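Local coordinates for macrophage migration inhibitory factor-like protein (Entamoeba histolytica, PDB 6CUQ) that belongs to the macrophage migration inhibitory factor family and forms a trimer whose subunits pack two helices against a four-stranded beta sheet, at residues Ile14-Asp19 with Lys26-Glu31; Lys64-Asp69 with Lys89-Lys94. All blocks are in the same frame, centred on the assembly; numbering follows the deposited sequence.

Interaction 1. Residues Ile14-Asp19 with Lys26-Glu31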
ATOM      1  N   ILE B  14      -2.227   6.545  -3.698  1.00 62.01           N
ATOM      2  CA  ILE B  14      -3.590   6.518  -4.209  1.00 58.44           C
ATOM      3  C   ILE B  14      -3.722   5.274  -5.074  1.00 57.69           C
ATOM      4  O   ILE B  14      -3.048   5.136  -6.106  1.00 56.19           O
ATOM      5  CB  ILE B  14      -3.920   7.784  -5.007  1.00 55.78           C
ATOM      6  CG1 ILE B  14      -3.689   9.020  -4.133  1.00 55.02           C
ATOM      7  CG2 ILE B  14      -5.370   7.729  -5.502  1.00 54.45           C
ATOM      8  CD1 ILE B  14      -3.815  10.340  -4.869  1.00 51.53           C
ATOM      9  N   THR B  15      -4.561   4.353  -4.628  1.00 50.49           N
ATOM     10  CA  THR B  15      -4.890   3.146  -5.368  1.00 53.71           C
ATOM     11  C   THR B  15      -6.310   3.346  -5.877  1.00 55.69           C
ATOM     12  O   THR B  15      -7.252   3.420  -5.082  1.00 49.41           O
ATOM     13  CB  THR B  15      -4.767   1.920  -4.463  1.00 59.91           C
ATOM     14  OG1 THR B  15      -3.464   1.894  -3.861  1.00 66.35           O
ATOM     15  CG2 THR B  15      -5.056   0.618  -5.222  1.00 50.96           C
ATOM     16  N   LEU B  16      -6.473   3.483  -7.184  1.00 54.26           N
ATOM     17  CA  LEU B  16      -7.798   3.748  -7.718  1.00 57.35           C
ATOM     18  C   LEU B  16      -8.083   2.858  -8.916  1.00 60.50           C
ATOM     19  O   LEU B  16      -7.170   2.390  -9.603  1.00 59.53           O
ATOM     20  CB  LEU B  16      -7.963   5.224  -8.085  1.00 56.10           C
ATOM     21  CG  LEU B  16      -7.424   5.758  -9.406  1.00 58.08           C
ATOM     22  CD1 LEU B  16      -7.730   7.243  -9.501  1.00 57.31           C
ATOM     23  CD2 LEU B  16      -5.948   5.503  -9.563  1.00 66.21           C
ATOM     24  N   SER B  17      -9.370   2.609  -9.147  1.00 58.11           N
ATOM     25  CA  SER B  17      -9.799   1.660 -10.162  1.00 64.11           C
ATOM     26  C   SER B  17     -10.613   2.303 -11.281  1.00 68.24           C
ATOM     27  O   SER B  17     -11.424   1.634 -11.918  1.00 87.33           O
ATOM     28  CB  SER B  17     -10.604   0.533  -9.514  1.00 57.06           C
ATOM     29  OG  SER B  17     -11.922   0.977  -9.270  1.00 66.72           O
ATOM     30  N   ALA B  18     -10.414   3.580 -11.554  1.00 64.26           N
ATOM     31  CA  ALA B  18     -11.102   4.204 -12.673  1.00 60.64           C
ATOM     32  C   ALA B  18     -10.344   3.946 -13.967  1.00 64.37           C
ATOM     33  O   ALA B  18      -9.131   3.739 -13.971  1.00 75.64           O
ATOM     34  CB  ALA B  18     -11.265   5.706 -12.454  1.00 56.32           C
ATOM     35  N   ASP B  19     -11.077   3.967 -15.073  1.00 64.33           N
ATOM     36  CA  ASP B  19     -10.500   3.876 -16.416  1.00 59.68           C
ATOM     37  C   ASP B  19     -10.112   5.291 -16.853  1.00 52.95           C
ATOM     38  O   ASP B  19     -10.934   6.053 -17.361  1.00 60.75           O
ATOM     39  CB  ASP B  19     -11.515   3.217 -17.357  1.00 49.44           C
ATOM     40  CG  ASP B  19     -11.093   3.247 -18.819  1.00 60.15           C
ATOM     41  OD1 ASP B  19      -9.881   3.186 -19.109  1.00 69.76           O
ATOM     42  OD2 ASP B  19     -11.981   3.365 -19.693  1.00 69.26           O
ATOM     43  N   LYS B  26      -1.208  11.661 -13.903  1.00 51.95           N
ATOM     44  CA  LYS B  26      -0.212  12.658 -13.545  1.00 56.48           C
ATOM     45  C   LYS B  26      -0.876  13.861 -12.890  1.00 57.83           C
ATOM     46  O   LYS B  26      -0.384  14.379 -11.881  1.00 59.39           O
ATOM     47  CB  LYS B  26       0.606  13.088 -14.771  1.00 48.39           C
ATOM     48  CG  LYS B  26       1.409  11.975 -15.427  1.00 50.86           C
ATOM     49  CD  LYS B  26       2.300  12.567 -16.518  1.00 67.92           C
ATOM     50  CE  LYS B  26       2.874  11.525 -17.473  1.00 75.85           C
ATOM     51  NZ  LYS B  26       1.929  11.280 -18.622  1.00 80.95           N
ATOM     52  N   GLU B  27      -2.016  14.297 -13.429  1.00 53.57           N
ATOM     53  CA  GLU B  27      -2.691  15.450 -12.848  1.00 57.54           C
ATOM     54  C   GLU B  27      -3.141  15.149 -11.425  1.00 64.48           C
ATOM     55  O   GLU B  27      -3.069  16.016 -10.542  1.00 67.78           O
ATOM     56  CB  GLU B  27      -3.872  15.852 -13.718  1.00 66.92           C
ATOM     57  CG  GLU B  27      -3.498  16.560 -15.015  1.00 72.65           C
ATOM     58  CD  GLU B  27      -4.709  16.722 -15.928  1.00 76.72           C
ATOM     59  OE1 GLU B  27      -5.847  16.655 -15.420  1.00 69.36           O
ATOM     60  OE2 GLU B  27      -4.527  16.910 -17.148  1.00 78.17           O
ATOM     61  N   ILE B  28      -3.590  13.915 -11.184  1.00 55.44           N
ATOM     62  CA  ILE B  28      -3.975  13.494  -9.840  1.00 58.46           C
ATOM     63  C   ILE B  28      -2.772  13.537  -8.902  1.00 58.09           C
ATOM     64  O   ILE B  28      -2.848  14.092  -7.798  1.00 63.11           O
ATOM     65  CB  ILE B  28      -4.618  12.092  -9.886  1.00 51.28           C
ATOM     66  CG1 ILE B  28      -6.014  12.174 -10.505  1.00 52.88           C
ATOM     67  CG2 ILE B  28      -4.637  11.450  -8.505  1.00 44.34           C
ATOM     68  CD1 ILE B  28      -6.656  10.818 -10.786  1.00 51.07           C
ATOM     69  N   ALA B  29      -1.639  12.970  -9.331  1.00 51.62           N
ATOM     70  CA  ALA B  29      -0.436  13.013  -8.496  1.00 56.30           C
ATOM     71  C   ALA B  29      -0.020  14.448  -8.201  1.00 55.65           C
ATOM     72  O   ALA B  29       0.331  14.785  -7.065  1.00 58.49           O
ATOM     73  CB  ALA B  29       0.722  12.272  -9.173  1.00 51.16           C
ATOM     74  N   HIS B  30      -0.041  15.305  -9.227  1.00 57.24           N
ATOM     75  CA  HIS B  30       0.325  16.707  -9.059  1.00 53.36           C
ATOM     76  C   HIS B  30      -0.597  17.410  -8.058  1.00 59.85           C
ATOM     77  O   HIS B  30      -0.136  18.023  -7.089  1.00 65.69           O
ATOM     78  CB  HIS B  30       0.283  17.395 -10.423  1.00 58.65           C
ATOM     79  CG  HIS B  30       0.522  18.873 -10.363  1.00 75.55           C
ATOM     80  ND1 HIS B  30       1.741  19.414 -10.014  1.00 76.51           N
ATOM     81  CD2 HIS B  30      -0.305  19.923 -10.596  1.00 79.52           C
ATOM     82  CE1 HIS B  30       1.658  20.734 -10.043  1.00 80.00           C
ATOM     83  NE2 HIS B  30       0.430  21.069 -10.396  1.00 82.12           N
ATOM     84  N   GLU B  31      -1.913  17.311  -8.271  1.00 67.16           N
ATOM     85  CA  GLU B  31      -2.863  17.967  -7.376  1.00 65.50           C
ATOM     86  C   GLU B  31      -2.791  17.386  -5.968  1.00 65.15           C
ATOM     87  O   GLU B  31      -2.994  18.105  -4.984  1.00 67.67           O
ATOM     88  CB  GLU B  31      -4.281  17.834  -7.925  1.00 70.20           C
ATOM     89  CG  GLU B  31      -4.556  18.678  -9.135  1.00 68.95           C
ATOM     90  CD  GLU B  31      -4.352  20.150  -8.880  1.00 73.65           C
ATOM     91  OE1 GLU B  31      -4.644  20.625  -7.754  1.00 69.04           O
ATOM     92  OE2 GLU B  31      -3.934  20.838  -9.829  1.00 85.13           O
TER

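Interaction 2. Residues Lys64-Asp69 with Lys89-Lys94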
ATOM      1  N   LYS B  64     -16.111   2.179  -9.930  1.00 64.42           N
ATOM      2  CA  LYS B  64     -15.017   3.131  -9.772  1.00 58.85           C
ATOM      3  C   LYS B  64     -14.848   3.448  -8.299  1.00 59.25           C
ATOM      4  O   LYS B  64     -15.796   3.878  -7.637  1.00 66.24           O
ATOM      5  CB  LYS B  64     -15.318   4.444 -10.483  1.00 55.23           C
ATOM      6  CG  LYS B  64     -15.358   4.476 -11.964  1.00 59.43           C
ATOM      7  CD  LYS B  64     -16.246   5.654 -12.337  1.00 64.05           C
ATOM      8  CE  LYS B  64     -16.094   6.046 -13.788  1.00 75.30           C
ATOM      9  NZ  LYS B  64     -17.136   7.042 -14.181  1.00 82.47           N
ATOM     10  N   SER B  65     -13.635   3.273  -7.797  1.00 53.59           N
ATOM     11  CA  SER B  65     -13.406   3.391  -6.370  1.00 62.95           C
ATOM     12  C   SER B  65     -11.935   3.688  -6.153  1.00 57.64           C
ATOM     13  O   SER B  65     -11.132   3.660  -7.082  1.00 61.36           O
ATOM     14  CB  SER B  65     -13.826   2.113  -5.624  1.00 63.23           C
ATOM     15  OG  SER B  65     -13.319   0.963  -6.266  1.00 63.86           O
ATOM     16  N   ALA B  66     -11.593   3.960  -4.904  1.00 58.16           N
ATOM     17  CA  ALA B  66     -10.220   4.287  -4.581  1.00 55.75           C
ATOM     18  C   ALA B  66      -9.977   3.977  -3.117  1.00 58.04           C
ATOM     19  O   ALA B  66     -10.913   3.820  -2.332  1.00 61.57           O
ATOM     20  CB  ALA B  66      -9.898   5.759  -4.880  1.00 47.21           C
ATOM     21  N   PHE B  67      -8.698   3.859  -2.778  1.00 69.85           N
ATOM     22  CA  PHE B  67      -8.217   3.821  -1.407  1.00 66.32           C
ATOM     23  C   PHE B  67      -6.993   4.727  -1.353  1.00 67.34           C
ATOM     24  O   PHE B  67      -6.070   4.564  -2.157  1.00 62.91           O
ATOM     25  CB  PHE B  67      -7.876   2.387  -0.984  1.00 48.95           C
ATOM     26  CG  PHE B  67      -7.469   2.257   0.453  1.00 58.61           C
ATOM     27  CD1 PHE B  67      -6.134   2.177   0.810  1.00 74.45           C
ATOM     28  CD2 PHE B  67      -8.431   2.204   1.447  1.00 64.47           C
ATOM     29  CE1 PHE B  67      -5.764   2.062   2.139  1.00 76.31           C
ATOM     30  CE2 PHE B  67      -8.076   2.076   2.776  1.00 65.55           C
ATOM     31  CZ  PHE B  67      -6.742   2.004   3.122  1.00 84.02           C
ATOM     32  N   ILE B  68      -6.985   5.675  -0.420  1.00 64.51           N
ATOM     33  CA  ILE B  68      -5.959   6.719  -0.365  1.00 62.23           C
ATOM     34  C   ILE B  68      -5.252   6.593   0.978  1.00 64.48           C
ATOM     35  O   ILE B  68      -5.858   6.809   2.033  1.00 65.49           O
ATOM     36  CB  ILE B  68      -6.550   8.122  -0.554  1.00 54.78           C
ATOM     37  CG1 ILE B  68      -7.372   8.174  -1.847  1.00 57.40           C
ATOM     38  CG2 ILE B  68      -5.434   9.155  -0.613  1.00 67.32           C
ATOM     39  CD1 ILE B  68      -8.110   9.482  -2.074  1.00 55.38           C
ATOM     40  N   ASP B  69      -3.973   6.232   0.939  1.00 62.41           N
ATOM     41  CA  ASP B  69      -3.181   5.962   2.136  1.00 68.19           C
ATOM     42  C   ASP B  69      -2.297   7.181   2.391  1.00 66.49           C
ATOM     43  O   ASP B  69      -1.283   7.373   1.714  1.00 65.19           O
ATOM     44  CB  ASP B  69      -2.350   4.700   1.925  1.00 67.67           C
ATOM     45  CG  ASP B  69      -1.985   4.010   3.210  1.00 80.91           C
ATOM     46  OD1 ASP B  69      -2.257   4.554   4.308  1.00 97.04           O
ATOM     47  OD2 ASP B  69      -1.378   2.925   3.114  1.00 84.64           O
ATOM     48  N   LYS B  89     -13.019  15.433  -3.658  1.00 82.33           N
ATOM     49  CA  LYS B  89     -13.352  16.366  -4.730  1.00 75.79           C
ATOM     50  C   LYS B  89     -12.413  16.184  -5.911  1.00 70.27           C
ATOM     51  O   LYS B  89     -12.841  16.283  -7.069  1.00 70.50           O
ATOM     52  CB  LYS B  89     -13.313  17.804  -4.216  1.00 74.92           C
ATOM     53  N   LEU B  90     -11.147  15.869  -5.639  1.00 68.36           N
ATOM     54  CA  LEU B  90     -10.176  15.658  -6.708  1.00 70.26           C
ATOM     55  C   LEU B  90     -10.496  14.410  -7.536  1.00 73.46           C
ATOM     56  O   LEU B  90     -10.534  14.472  -8.771  1.00 67.18           O
ATOM     57  CB  LEU B  90      -8.761  15.584  -6.124  1.00 58.12           C
ATOM     58  CG  LEU B  90      -7.748  15.180  -7.194  1.00 55.94           C
ATOM     59  CD1 LEU B  90      -7.783  16.242  -8.266  1.00 51.24           C
ATOM     60  CD2 LEU B  90      -6.320  14.945  -6.660  1.00 54.30           C
ATOM     61  N   LEU B  91     -10.679  13.254  -6.879  1.00 75.21           N
ATOM     62  CA  LEU B  91     -10.947  12.021  -7.629  1.00 70.76           C
ATOM     63  C   LEU B  91     -12.300  12.068  -8.319  1.00 71.98           C
ATOM     64  O   LEU B  91     -12.483  11.440  -9.367  1.00 75.15           O
ATOM     65  CB  LEU B  91     -10.861  10.789  -6.726  1.00 61.58           C
ATOM     66  CG  LEU B  91      -9.447  10.504  -6.216  1.00 59.62           C
ATOM     67  CD1 LEU B  91      -9.326   9.097  -5.690  1.00 58.39           C
ATOM     68  CD2 LEU B  91      -8.399  10.784  -7.279  1.00 57.50           C
ATOM     69  N   GLU B  92     -13.256  12.788  -7.748  1.00 73.53           N
ATOM     70  CA  GLU B  92     -14.511  12.999  -8.452  1.00 77.47           C
ATOM     71  C   GLU B  92     -14.303  13.843  -9.709  1.00 73.91           C
ATOM     72  O   GLU B  92     -14.832  13.518 -10.781  1.00 72.55           O
ATOM     73  CB  GLU B  92     -15.528  13.647  -7.511  1.00 78.84           C
ATOM     74  CG  GLU B  92     -16.947  13.632  -8.031  1.00 98.75           C
ATOM     75  CD  GLU B  92     -17.179  14.658  -9.121  1.00112.01           C
ATOM     76  OE1 GLU B  92     -16.652  15.790  -8.997  1.00113.36           O
ATOM     77  OE2 GLU B  92     -17.877  14.324 -10.105  1.00113.84           O
ATOM     78  N   GLN B  93     -13.533  14.929  -9.603  1.00 66.36           N
ATOM     79  CA  GLN B  93     -13.401  15.833 -10.741  1.00 74.72           C
ATOM     80  C   GLN B  93     -12.618  15.176 -11.874  1.00 70.70           C
ATOM     81  O   GLN B  93     -12.971  15.336 -13.048  1.00 70.89           O
ATOM     82  CB  GLN B  93     -12.715  17.137 -10.327  1.00 73.52           C
ATOM     83  CG  GLN B  93     -12.210  17.933 -11.528  1.00 86.06           C
ATOM     84  CD  GLN B  93     -11.011  18.812 -11.209  1.00101.94           C
ATOM     85  OE1 GLN B  93     -10.886  19.344 -10.105  1.00104.67           O
ATOM     86  NE2 GLN B  93     -10.114  18.961 -12.184  1.00102.66           N
ATOM     87  N   LYS B  94     -11.556  14.431 -11.541  1.00 61.75           N
ATOM     88  CA  LYS B  94     -10.662  13.876 -12.554  1.00 66.08           C
ATOM     89  C   LYS B  94     -11.026  12.460 -12.990  1.00 64.83           C
ATOM     90  O   LYS B  94     -10.741  12.089 -14.133  1.00 67.61           O
ATOM     91  CB  LYS B  94      -9.215  13.861 -12.040  1.00 61.82           C
ATOM     92  CG  LYS B  94      -8.646  15.201 -11.577  1.00 60.79           C
ATOM     93  CD  LYS B  94      -8.257  16.128 -12.728  1.00 69.33           C
ATOM     94  CE  LYS B  94      -7.106  17.087 -12.319  1.00 64.99           C
ATOM     95  NZ  LYS B  94      -6.968  18.212 -13.270  1.00 68.50           N
TER

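Interaction 1. Residues Ile14-Asp19 with Lys26-Glu31
The main-chain hydrogen bond from His30 N to Lys26 O, 2.8 Å long, closes the helical turn from which Ile28 reaches across to Ile14 and Leu16. The setting is the first half of a beta-alpha-beta unit of the macrophage migration inhibitory factor fold, with helix 22-40 lying over strand 11-16, and it shows how one branched residue can serve two strand positions. No hydrogen bond passes between the segments; the junction is wholly apolar and buried. The two arms of Ile28 divide the work. CG2 meets Ile14, whose CD1 lies 3.9 Å from Ile28 CG2, the two side chains crossing at a slant. The other arm, carried beside the backbone N by a chi1 of -72° and then extended, ends in CD1, which faces Leu16 almost end on. Thr15, between them on the strand, packs on Val52 of the third subunit. Val51 of the adjoining strand 48-53 touches both Leu16 and Ile28, while Leu91 of helix 80-95 also lies against Ile28. On the helix's outer side, His30 ND1 hydrogen-bonds to Gly60 O of the second subunit, so the same short helical segment serves both the core and the trimer interface. Leu16 reaches its partner with CG set between the backbone N and the carbonyl carbon, chi1 81°, and an extended second torsion brings its CD1 to 3.9 Å from Ile28 CD1.

Interaction 2. Residues Lys64-Asp69 with Lys89-Lys94
Leu91 meets Ala66 and Ile68 through a single methyl group, CD1, and in doing so illustrates how a strand offers every second side chain to a helix. The closer approach is to Ala66, whose CB lies only 3.5 Å from Leu91 CD1, a close fit of methyl on methyl. Ile68 comes from two residues farther along and meets the leucine tip to tip, its CD1 being 3.8 Å from Leu91 CD1. Leu91 has CG beside the backbone N, anti to the carbonyl carbon (chi1 -67°), and its nearly extended second torsion carries CD1 out toward the strand. Ile68 likewise projects an extended arm. Ile102 and Ile28 add apolar contacts to Leu91 from the neighbouring strand and helix. The intervening Phe67 points its side chain to the opposite side of the strand, where its ring stacks with His11 of the third subunit; nearby, Ser65 OG hydrogen-bonds to Gln50 NE2 of that subunit. One side of the strand thus faces the helix and the other the trimer partner, as in the beta-alpha-beta units of the macrophage migration inhibitory factor fold.

In the fold
From the N terminus, strand 11-16 leads through a short connection into helix 22-40, and interaction 1 closes that small loop. The chain then adds strand 48-53 and a small hairpin before strand 66-72, where interaction 2 opens; its longer loop closes on helix 80-95. The contacts follow in series, neither nesting nor crossing, one in each of the two beta-alpha-beta units. Their strands are antiparallel neighbours in one sheet, probably linked by a hydrogen bond between Phe67 N and Thr15 O (2.8 Å). On the helical layer, a salt bridge from Lys94 NZ to Glu27 OE1, 2.9 Å, ties the helices together, joining the units through both sheet and helices.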